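Local coordinates for protein metallo-carboxypeptidase (Pseudomonas aeruginosa, PDB 4A39) that probably removes C-terminal residues from peptides or proteins as a zinc-dependent metallocarboxypeptidase of the M14 family, related to the cytosolic carboxypeptidases, at residues F123-R137 with H184-Q198. Residues are numbered along the deposited sequence; the frame is centred on the assembly and turned at random.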
# COMPACT_ATOMS: atom_id res chain seq x y z
N PHE A 123 7.00 -4.09 -7.30
CA PHE A 123 7.24 -2.84 -6.57
C PHE A 123 8.26 -3.16 -5.48
O PHE A 123 8.41 -4.32 -5.09
CB PHE A 123 5.96 -2.29 -5.93
CG PHE A 123 6.09 -0.86 -5.48
CD1 PHE A 123 5.92 0.18 -6.39
CD2 PHE A 123 6.42 -0.54 -4.16
CE1 PHE A 123 6.08 1.51 -5.99
CE2 PHE A 123 6.58 0.78 -3.76
CZ PHE A 123 6.41 1.81 -4.68
N GLU A 124 8.97 -2.14 -4.99
CA GLU A 124 9.95 -2.34 -3.92
C GLU A 124 9.22 -3.04 -2.76
O GLU A 124 8.36 -2.44 -2.12
CB GLU A 124 10.50 -0.98 -3.48
CG GLU A 124 11.65 -1.06 -2.48
CD GLU A 124 12.34 0.27 -2.27
OE1 GLU A 124 11.94 1.28 -2.88
OE2 GLU A 124 13.31 0.30 -1.49
N PRO A 125 9.57 -4.31 -2.47
CA PRO A 125 8.94 -5.09 -1.40
C PRO A 125 9.13 -4.63 0.04
O PRO A 125 10.18 -4.08 0.40
CB PRO A 125 9.51 -6.50 -1.61
CG PRO A 125 10.00 -6.50 -3.03
CD PRO A 125 10.58 -5.12 -3.17
N TYR A 126 8.11 -4.88 0.85
CA TYR A 126 8.14 -4.56 2.27
C TYR A 126 7.97 -5.90 2.97
O TYR A 126 6.86 -6.45 3.02
CB TYR A 126 7.00 -3.61 2.66
CG TYR A 126 7.30 -2.84 3.92
CD1 TYR A 126 7.28 -3.46 5.17
CD2 TYR A 126 7.72 -1.51 3.85
CE1 TYR A 126 7.66 -2.77 6.32
CE2 TYR A 126 8.11 -0.81 5.00
CZ TYR A 126 8.08 -1.45 6.22
OH TYR A 126 8.49 -0.77 7.35
N SER A 127 9.06 -6.45 3.49
CA SER A 127 9.02 -7.75 4.16
C SER A 127 8.43 -7.69 5.56
O SER A 127 8.29 -6.61 6.14
CB SER A 127 10.43 -8.34 4.26
OG SER A 127 11.21 -7.61 5.20
N ARG A 128 8.07 -8.85 6.10
CA ARG A 128 7.51 -8.88 7.44
C ARG A 128 8.65 -8.64 8.43
O ARG A 128 8.42 -8.23 9.57
CB ARG A 128 6.84 -10.23 7.73
CG ARG A 128 5.70 -10.60 6.78
CD ARG A 128 4.61 -9.55 6.78
NE ARG A 128 4.91 -8.45 5.86
CZ ARG A 128 4.53 -7.19 6.04
NH1 ARG A 128 3.82 -6.85 7.11
NH2 ARG A 128 4.84 -6.26 5.14
N GLU A 129 9.88 -8.91 8.00
CA GLU A 129 11.03 -8.68 8.87
C GLU A 129 11.17 -7.17 9.03
O GLU A 129 11.45 -6.69 10.12
CB GLU A 129 12.31 -9.31 8.30
CG GLU A 129 12.27 -10.83 8.31
CD GLU A 129 13.62 -11.49 8.06
OE1 GLU A 129 14.34 -11.07 7.13
OE2 GLU A 129 13.96 -12.44 8.80
N ARG A 130 10.97 -6.44 7.93
CA ARG A 130 11.05 -4.99 7.99
C ARG A 130 9.88 -4.48 8.83
O ARG A 130 10.00 -3.50 9.55
CB ARG A 130 10.99 -4.38 6.58
CG ARG A 130 11.39 -2.91 6.56
CD ARG A 130 11.35 -2.29 5.17
NE ARG A 130 11.88 -0.93 5.21
CZ ARG A 130 13.17 -0.62 5.09
NH1 ARG A 130 14.08 -1.57 4.91
NH2 ARG A 130 13.55 0.65 5.18
N HIS A 131 8.75 -5.18 8.73
CA HIS A 131 7.55 -4.81 9.49
C HIS A 131 7.87 -4.89 10.98
O HIS A 131 7.51 -4.00 11.75
CB HIS A 131 6.40 -5.77 9.17
CG HIS A 131 5.19 -5.57 10.03
ND1 HIS A 131 4.28 -4.56 9.82
CD2 HIS A 131 4.77 -6.23 11.13
CE1 HIS A 131 3.34 -4.61 10.75
NE2 HIS A 131 3.61 -5.62 11.56
N ALA A 132 8.54 -5.96 11.38
CA ALA A 132 8.90 -6.14 12.77
C ALA A 132 9.79 -4.99 13.23
O ALA A 132 9.61 -4.46 14.33
CB ALA A 132 9.61 -7.48 12.97
N ARG A 133 10.74 -4.61 12.39
CA ARG A 133 11.64 -3.51 12.73
C ARG A 133 10.88 -2.19 12.86
O ARG A 133 11.18 -1.38 13.73
CB ARG A 133 12.75 -3.38 11.68
CG ARG A 133 13.74 -4.54 11.69
CD ARG A 133 15.02 -4.19 10.95
NE ARG A 133 14.82 -4.01 9.51
CZ ARG A 133 14.61 -5.00 8.65
NH1 ARG A 133 14.56 -6.26 9.07
NH2 ARG A 133 14.45 -4.74 7.36
N LEU A 134 9.89 -1.99 12.00
CA LEU A 134 9.09 -0.77 12.04
C LEU A 134 8.31 -0.70 13.35
O LEU A 134 8.22 0.36 13.97
CB LEU A 134 8.10 -0.72 10.87
CG LEU A 134 7.13 0.47 10.89
CD1 LEU A 134 7.91 1.78 10.84
CD2 LEU A 134 6.18 0.38 9.71
N VAL A 135 7.73 -1.83 13.75
CA VAL A 135 6.97 -1.87 14.99
C VAL A 135 7.89 -1.62 16.18
O VAL A 135 7.56 -0.83 17.07
CB VAL A 135 6.24 -3.22 15.16
CG1 VAL A 135 5.64 -3.32 16.56
CG2 VAL A 135 5.12 -3.34 14.13
N GLU A 136 9.05 -2.28 16.19
CA GLU A 136 10.02 -2.10 17.27
C GLU A 136 10.43 -0.63 17.36
O GLU A 136 10.54 -0.08 18.46
CB GLU A 136 11.26 -2.98 17.03
CG GLU A 136 12.50 -2.55 17.82
CD GLU A 136 13.69 -3.47 17.60
OE1 GLU A 136 13.94 -3.86 16.44
OE2 GLU A 136 14.38 -3.80 18.59
N ARG A 137 10.66 -0.01 16.21
CA ARG A 137 11.05 1.39 16.18
C ARG A 137 9.94 2.30 16.70
O ARG A 137 10.19 3.23 17.46
CB ARG A 137 11.42 1.80 14.75
CG ARG A 137 11.74 3.28 14.58
CD ARG A 137 12.09 3.60 13.14
NE ARG A 137 13.28 2.88 12.70
CZ ARG A 137 14.51 3.16 13.10
NH1 ARG A 137 14.73 4.16 13.94
NH2 ARG A 137 15.54 2.45 12.66
N HIS A 184 2.54 -3.07 -1.84
CA HIS A 184 3.63 -2.79 -0.92
C HIS A 184 3.96 -1.33 -0.66
O HIS A 184 4.56 -1.00 0.37
CB HIS A 184 4.88 -3.55 -1.39
CG HIS A 184 4.78 -5.03 -1.17
ND1 HIS A 184 5.42 -5.67 -0.13
CD2 HIS A 184 4.07 -5.98 -1.82
CE1 HIS A 184 5.10 -6.95 -0.14
NE2 HIS A 184 4.28 -7.17 -1.15
N MET A 185 3.59 -0.45 -1.58
CA MET A 185 3.82 0.98 -1.37
C MET A 185 3.08 1.43 -0.12
O MET A 185 3.47 2.39 0.54
CB MET A 185 3.33 1.79 -2.58
CG MET A 185 1.88 1.51 -2.99
SD MET A 185 1.68 0.05 -4.05
CE MET A 185 2.24 0.72 -5.64
N ALA A 186 2.00 0.72 0.22
CA ALA A 186 1.19 1.07 1.38
C ALA A 186 1.94 1.04 2.71
O ALA A 186 1.89 2.02 3.47
CB ALA A 186 -0.04 0.17 1.45
N GLU A 187 2.63 -0.05 3.02
CA GLU A 187 3.35 -0.05 4.29
C GLU A 187 4.56 0.88 4.24
O GLU A 187 5.00 1.39 5.27
CB GLU A 187 3.75 -1.48 4.72
CG GLU A 187 4.49 -1.49 6.06
CD GLU A 187 4.28 -2.75 6.89
OE1 GLU A 187 4.06 -3.84 6.31
OE2 GLU A 187 4.34 -2.65 8.13
N TRP A 188 5.11 1.13 3.05
CA TRP A 188 6.24 2.06 2.94
C TRP A 188 5.72 3.42 3.41
O TRP A 188 6.40 4.15 4.13
CB TRP A 188 6.75 2.16 1.50
CG TRP A 188 7.70 1.05 1.13
CD1 TRP A 188 7.45 -0.00 0.30
CD2 TRP A 188 9.05 0.89 1.59
NE1 TRP A 188 8.56 -0.81 0.21
CE2 TRP A 188 9.56 -0.28 0.99
CE3 TRP A 188 9.88 1.63 2.45
CZ2 TRP A 188 10.86 -0.74 1.22
CZ3 TRP A 188 11.18 1.17 2.68
CH2 TRP A 188 11.65 -0.01 2.07
N PHE A 189 4.50 3.75 2.99
CA PHE A 189 3.85 5.01 3.38
C PHE A 189 3.79 5.08 4.91
O PHE A 189 4.07 6.11 5.51
CB PHE A 189 2.43 5.04 2.77
CG PHE A 189 1.56 6.20 3.22
CD1 PHE A 189 0.94 6.18 4.47
CD2 PHE A 189 1.32 7.28 2.38
CE1 PHE A 189 0.09 7.21 4.87
CE2 PHE A 189 0.46 8.31 2.76
CZ PHE A 189 -0.16 8.28 4.01
N MET A 190 3.42 3.96 5.54
CA MET A 190 3.33 3.91 6.99
C MET A 190 4.69 4.10 7.66
O MET A 190 4.79 4.72 8.72
CB MET A 190 2.71 2.58 7.43
CG MET A 190 1.31 2.33 6.87
SD MET A 190 0.08 3.58 7.37
CE MET A 190 -0.25 3.06 9.06
N GLU A 191 5.74 3.55 7.05
CA GLU A 191 7.08 3.71 7.62
C GLU A 191 7.49 5.18 7.66
O GLU A 191 8.09 5.65 8.62
CB GLU A 191 8.12 2.91 6.82
CG GLU A 191 9.55 3.09 7.32
CD GLU A 191 10.56 2.21 6.60
OE1 GLU A 191 10.38 0.98 6.59
OE2 GLU A 191 11.54 2.76 6.04
N GLY A 192 7.15 5.92 6.61
CA GLY A 192 7.48 7.34 6.56
C GLY A 192 6.72 8.11 7.63
O GLY A 192 7.28 8.99 8.29
N LEU A 193 5.45 7.77 7.78
CA LEU A 193 4.59 8.41 8.77
C LEU A 193 5.17 8.19 10.17
O LEU A 193 5.37 9.15 10.92
CB LEU A 193 3.18 7.81 8.65
CG LEU A 193 2.00 8.42 9.42
CD1 LEU A 193 0.70 7.94 8.79
CD2 LEU A 193 2.07 8.03 10.88
N ILE A 194 5.46 6.94 10.51
CA ILE A 194 5.99 6.62 11.82
C ILE A 194 7.38 7.21 12.07
O ILE A 194 7.66 7.69 13.17
CB ILE A 194 6.01 5.08 12.05
CG1 ILE A 194 4.60 4.60 12.40
CG2 ILE A 194 6.95 4.72 13.18
CD1 ILE A 194 3.58 4.79 11.31
N GLU A 195 8.25 7.18 11.07
CA GLU A 195 9.58 7.73 11.26
C GLU A 195 9.56 9.22 11.55
O GLU A 195 10.45 9.73 12.23
CB GLU A 195 10.47 7.44 10.05
CG GLU A 195 10.66 5.96 9.79
CD GLU A 195 11.87 5.67 8.92
OE1 GLU A 195 12.18 6.50 8.04
OE2 GLU A 195 12.49 4.60 9.11
N ARG A 196 8.57 9.93 11.03
CA ARG A 196 8.50 11.37 11.28
C ARG A 196 8.26 11.66 12.76
O ARG A 196 8.68 12.70 13.28
CB ARG A 196 7.39 12.04 10.46
CG ARG A 196 7.23 13.51 10.82
CD ARG A 196 6.34 14.29 9.87
NE ARG A 196 6.22 15.67 10.32
CZ ARG A 196 5.54 16.62 9.69
NH1 ARG A 196 4.91 16.36 8.55
NH2 ARG A 196 5.50 17.85 10.19
N LEU A 197 7.61 10.72 13.45
CA LEU A 197 7.31 10.87 14.87
C LEU A 197 8.58 10.91 15.74
O LEU A 197 8.53 11.35 16.89
CB LEU A 197 6.41 9.72 15.34
CG LEU A 197 4.90 9.88 15.15
CD1 LEU A 197 4.38 10.94 16.11
CD2 LEU A 197 4.59 10.24 13.72
N GLN A 198 9.69 10.45 15.18
CA GLN A 198 10.96 10.44 15.90
C GLN A 198 11.56 11.83 16.08
O GLN A 198 12.37 12.06 16.99
CB GLN A 198 11.98 9.56 15.17
CG GLN A 198 11.60 8.10 15.07
CD GLN A 198 12.62 7.28 14.30
OE1 GLN A 198 12.81 7.47 13.10
NE2 GLN A 198 13.29 6.37 15.00
O HOH W 1 11.63 1.87 10.61
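The Tyr126 ring is held between Glu187 and Arg130, with Trp188 and Glu191 at its edge. It lies just after strand 118-121, where the chain enters helix 128-137, which packs beside helix 185-196 in the M14 carboxypeptidase fold, nearly parallel at 21°, the axes 10.5 Å apart. Tyr126 CB sits 3.8 Å from His184 ND1, which accepts the Tyr126 backbone N-H. CG is anti to the backbone N (chi1 -157°), and this sends the ring along helix 185-196; CG meets Glu187 CB and CG. The CD2 edge points at the face of the five-membered ring of Trp188 in an edge-to-face pair, planes at 76°. Glu187 CG lies over the ring centre, 3.4 Å from the centroid, in a CH-pi contact; its carboxylate stacks near CD1 and CE1. Arg130 CD covers the opposite face. CE2 and CZ approach Glu191 OE1, and CE2 also lies near Trp188 CD2. At the tip, OH donates to the anti lone pair of Glu191 OE1 at 2.7 Å.

Arg130 holds the same carboxylate side-on, NE to OE1 and NH2 to OE2, while Trp188 CH2 covers a face of its guanidinium. Lys370 also bridges Glu191. Both Arg128 NH1 and NH2 reach Glu187 OE1, and Asn219 adds another bond there. Leu134 CD1 packs on Ile194 CG2. Met185, two residues after the zinc ligand Glu183, lays its CE over a face of Phe123. Trp188 NE1 donates to Glu124 O at 2.9 Å, from above the carbonyl plane. His131 ND1 donates to the syn lone pair of Glu187 OE2, 2.6 Å away and close to the imidazole plane.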